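PDB 3G02: epoxide hydrolase from Aspergillus niger, which probably catalyses the hydrolysis of epoxides to diols, here in an enantioselective form generated by directed evolution. Local coordinates for residues A[76-81]-A[295-300]. The protein carries 9 engineered substitutions. Sequence-based numbering, arbitrary orientation.
Sequences RPFEAR and ILEMVS
Arg-81 NH2 reaches Glu-297 OE1 at 3.4 Å, a salt bridge whose hydrogen bond is long and weak. The carboxylate oxygen sits at the edge of the guanidinium, close to its plane, and a bend at chi3 (75°) brings the arginine head back toward the opposing helix. Glu-293 places a second carboxylate near Glu-297 OE2, so Arg-81 probably offsets some of the charge gathered there. The Glu-297 carboxylate lies stacked on the Phe-78 ring, the two planes 17° apart and Glu-297 CD 3.3 Å from Phe-78 CD1. The contact joins helix 75-82, in the N-terminal region characteristic of epoxide hydrolases, to helix 292-304, part of the helical insertion between strands 209-214 and 340-345 that probably forms the lid of this alpha/beta-hydrolase fold. Closer to the backbone, Glu-297 CB stands almost exactly over the ring centre in a CH-pi contact, 3.7 Å from the centroid of the Phe-78 ring. Phe-78 extends across to this position with CG anti to its backbone nitrogen (chi1 176°). Its ring also meets Trp-75 edge-to-face, while Phe-73, from the loop preceding helix 75-82, packs against Glu-297 and Ser-300.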
ATOM      1  N   ARG A  76      -6.209  16.756  24.999  1.00 13.68           N
ATOM      2  CA  ARG A  76      -5.626  17.769  25.893  1.00 13.70           C
ATOM      3  C   ARG A  76      -4.591  17.269  26.918  1.00 13.33           C
ATOM      4  O   ARG A  76      -3.536  17.891  27.053  1.00 13.58           O
ATOM      5  CB  ARG A  76      -6.714  18.618  26.570  1.00 13.97           C
ATOM      6  CG  ARG A  76      -7.553  19.462  25.615  1.00 14.77           C
ATOM      7  CD  ARG A  76      -6.726  20.505  24.870  1.00 15.58           C
ATOM      8  NE  ARG A  76      -7.562  21.282  23.958  1.00 17.07           N
ATOM      9  CZ  ARG A  76      -7.137  21.845  22.830  1.00 16.21           C
ATOM     10  NH1 ARG A  76      -5.874  21.715  22.442  1.00 16.26           N
ATOM     11  NH2 ARG A  76      -7.986  22.527  22.073  1.00 16.26           N
ATOM     12  N   PRO A  77      -4.877  16.164  27.646  1.00 13.23           N
ATOM     13  CA  PRO A  77      -3.837  15.620  28.533  1.00 13.20           C
ATOM     14  C   PRO A  77      -2.544  15.221  27.813  1.00 12.84           C
ATOM     15  O   PRO A  77      -1.449  15.437  28.341  1.00 13.05           O
ATOM     16  CB  PRO A  77      -4.511  14.386  29.145  1.00 13.31           C
ATOM     17  CG  PRO A  77      -5.967  14.691  29.083  1.00 13.41           C
ATOM     18  CD  PRO A  77      -6.128  15.394  27.761  1.00 13.19           C
ATOM     19  N   PHE A  78      -2.669  14.643  26.620  1.00 12.54           N
ATOM     20  CA  PHE A  78      -1.499  14.316  25.812  1.00 11.97           C
ATOM     21  C   PHE A  78      -0.751  15.577  25.390  1.00 11.93           C
ATOM     22  O   PHE A  78       0.475  15.637  25.483  1.00 11.52           O
ATOM     23  CB  PHE A  78      -1.909  13.487  24.593  1.00 11.79           C
ATOM     24  CG  PHE A  78      -0.778  13.180  23.645  1.00 11.55           C
ATOM     25  CD1 PHE A  78       0.352  12.484  24.069  1.00 11.56           C
ATOM     26  CD2 PHE A  78      -0.861  13.573  22.315  1.00 11.15           C
ATOM     27  CE1 PHE A  78       1.390  12.198  23.177  1.00 12.07           C
ATOM     28  CE2 PHE A  78       0.167  13.291  21.419  1.00 11.53           C
ATOM     29  CZ  PHE A  78       1.293  12.603  21.851  1.00 11.34           C
ATOM     30  N   GLU A  79      -1.499  16.582  24.937  1.00 12.14           N
ATOM     31  CA  GLU A  79      -0.927  17.873  24.571  1.00 12.50           C
ATOM     32  C   GLU A  79      -0.174  18.492  25.751  1.00 12.72           C
ATOM     33  O   GLU A  79       0.920  19.031  25.578  1.00 12.84           O
ATOM     34  CB  GLU A  79      -2.026  18.812  24.089  1.00 12.60           C
ATOM     35  CG  GLU A  79      -1.547  20.135  23.544  1.00 13.07           C
ATOM     36  CD  GLU A  79      -2.695  20.967  23.024  1.00 14.07           C
ATOM     37  OE1 GLU A  79      -3.496  21.455  23.852  1.00 14.71           O
ATOM     38  OE2 GLU A  79      -2.809  21.116  21.791  1.00 14.58           O
ATOM     39  N   ALA A  80      -0.752  18.393  26.947  1.00 13.26           N
ATOM     40  CA  ALA A  80      -0.089  18.887  28.154  1.00 13.69           C
ATOM     41  C   ALA A  80       1.228  18.158  28.413  1.00 13.98           C
ATOM     42  O   ALA A  80       2.218  18.776  28.819  1.00 14.08           O
ATOM     43  CB  ALA A  80      -1.011  18.775  29.356  1.00 13.73           C
ATOM     44  N   ARG A  81       1.240  16.850  28.160  1.00 14.07           N
ATOM     45  CA  ARG A  81       2.466  16.060  28.270  1.00 14.52           C
ATOM     46  C   ARG A  81       3.509  16.512  27.243  1.00 14.44           C
ATOM     47  O   ARG A  81       4.690  16.635  27.567  1.00 14.74           O
ATOM     48  CB  ARG A  81       2.172  14.564  28.122  1.00 14.76           C
ATOM     49  CG  ARG A  81       3.375  13.667  28.383  1.00 16.29           C
ATOM     50  CD  ARG A  81       2.959  12.221  28.614  1.00 18.28           C
ATOM     51  NE  ARG A  81       2.565  11.540  27.381  1.00 19.63           N
ATOM     52  CZ  ARG A  81       3.410  10.951  26.535  1.00 20.63           C
ATOM     53  NH1 ARG A  81       4.717  10.960  26.769  1.00 20.80           N
ATOM     54  NH2 ARG A  81       2.945  10.351  25.448  1.00 20.40           N
ATOM     55  N   ILE A 295      -1.360   4.444  20.885  1.00  9.80           N
ATOM     56  CA  ILE A 295      -1.607   4.391  19.446  1.00  9.41           C
ATOM     57  C   ILE A 295      -2.498   5.552  18.993  1.00  9.18           C
ATOM     58  O   ILE A 295      -2.196   6.214  17.999  1.00  8.43           O
ATOM     59  CB  ILE A 295      -2.176   3.018  19.000  1.00  9.46           C
ATOM     60  CG1 ILE A 295      -1.176   1.902  19.345  1.00  9.58           C
ATOM     61  CG2 ILE A 295      -2.511   3.025  17.503  1.00  9.21           C
ATOM     62  CD1 ILE A 295      -1.607   0.499  18.930  1.00 10.02           C
ATOM     63  N   LEU A 296      -3.571   5.823  19.737  1.00  9.00           N
ATOM     64  CA  LEU A 296      -4.448   6.947  19.402  1.00  9.21           C
ATOM     65  C   LEU A 296      -3.730   8.298  19.488  1.00  8.90           C
ATOM     66  O   LEU A 296      -3.957   9.165  18.650  1.00  8.89           O
ATOM     67  CB  LEU A 296      -5.722   6.947  20.259  1.00  9.35           C
ATOM     68  CG  LEU A 296      -6.698   5.792  20.005  1.00  9.77           C
ATOM     69  CD1 LEU A 296      -7.910   5.906  20.925  1.00 10.48           C
ATOM     70  CD2 LEU A 296      -7.149   5.736  18.544  1.00 10.53           C
ATOM     71  N   GLU A 297      -2.856   8.460  20.481  1.00  9.10           N
ATOM     72  CA  GLU A 297      -2.049   9.671  20.611  1.00  9.82           C
ATOM     73  C   GLU A 297      -1.153   9.882  19.391  1.00  9.09           C
ATOM     74  O   GLU A 297      -1.121  10.970  18.813  1.00  9.03           O
ATOM     75  CB  GLU A 297      -1.177   9.616  21.874  1.00  9.81           C
ATOM     76  CG  GLU A 297      -1.942   9.820  23.175  1.00 11.10           C
ATOM     77  CD  GLU A 297      -1.106   9.538  24.417  1.00 11.70           C
ATOM     78  OE1 GLU A 297       0.041   9.059  24.299  1.00 13.08           O
ATOM     79  OE2 GLU A 297      -1.609   9.812  25.526  1.00 15.68           O
ATOM     80  N   MET A 298      -0.423   8.837  19.005  1.00  9.04           N
ATOM     81  CA  MET A 298       0.531   8.938  17.896  1.00  9.01           C
ATOM     82  C   MET A 298      -0.161   9.186  16.565  1.00  8.24           C
ATOM     83  O   MET A 298       0.294   9.998  15.759  1.00  8.03           O
ATOM     84  CB  MET A 298       1.413   7.690  17.800  1.00  9.85           C
ATOM     85  CG  MET A 298       2.269   7.414  19.034  1.00 10.89           C
ATOM     86  SD  MET A 298       3.194   8.844  19.645  1.00 14.83           S
ATOM     87  CE  MET A 298       4.449   8.020  20.640  1.00 13.84           C
ATOM     88  N   VAL A 299      -1.262   8.477  16.338  1.00  7.73           N
ATOM     89  CA  VAL A 299      -2.031   8.643  15.109  1.00  7.65           C
ATOM     90  C   VAL A 299      -2.693  10.026  15.052  1.00  7.68           C
ATOM     91  O   VAL A 299      -2.663  10.686  14.012  1.00  8.03           O
ATOM     92  CB  VAL A 299      -3.056   7.495  14.910  1.00  7.72           C
ATOM     93  CG1 VAL A 299      -3.976   7.771  13.734  1.00  7.29           C
ATOM     94  CG2 VAL A 299      -2.329   6.164  14.692  1.00  8.17           C
ATOM     95  N   SER A 300      -3.267  10.468  16.172  1.00  7.72           N
ATOM     96  CA  SER A 300      -3.867  11.804  16.239  1.00  7.70           C
ATOM     97  C   SER A 300      -2.828  12.889  15.980  1.00  7.58           C
ATOM     98  O   SER A 300      -3.100  13.848  15.265  1.00  7.69           O
ATOM     99  CB  SER A 300      -4.544  12.039  17.591  1.00  7.50           C
ATOM    100  OG  SER A 300      -5.610  11.124  17.781  1.00  8.31           O
TER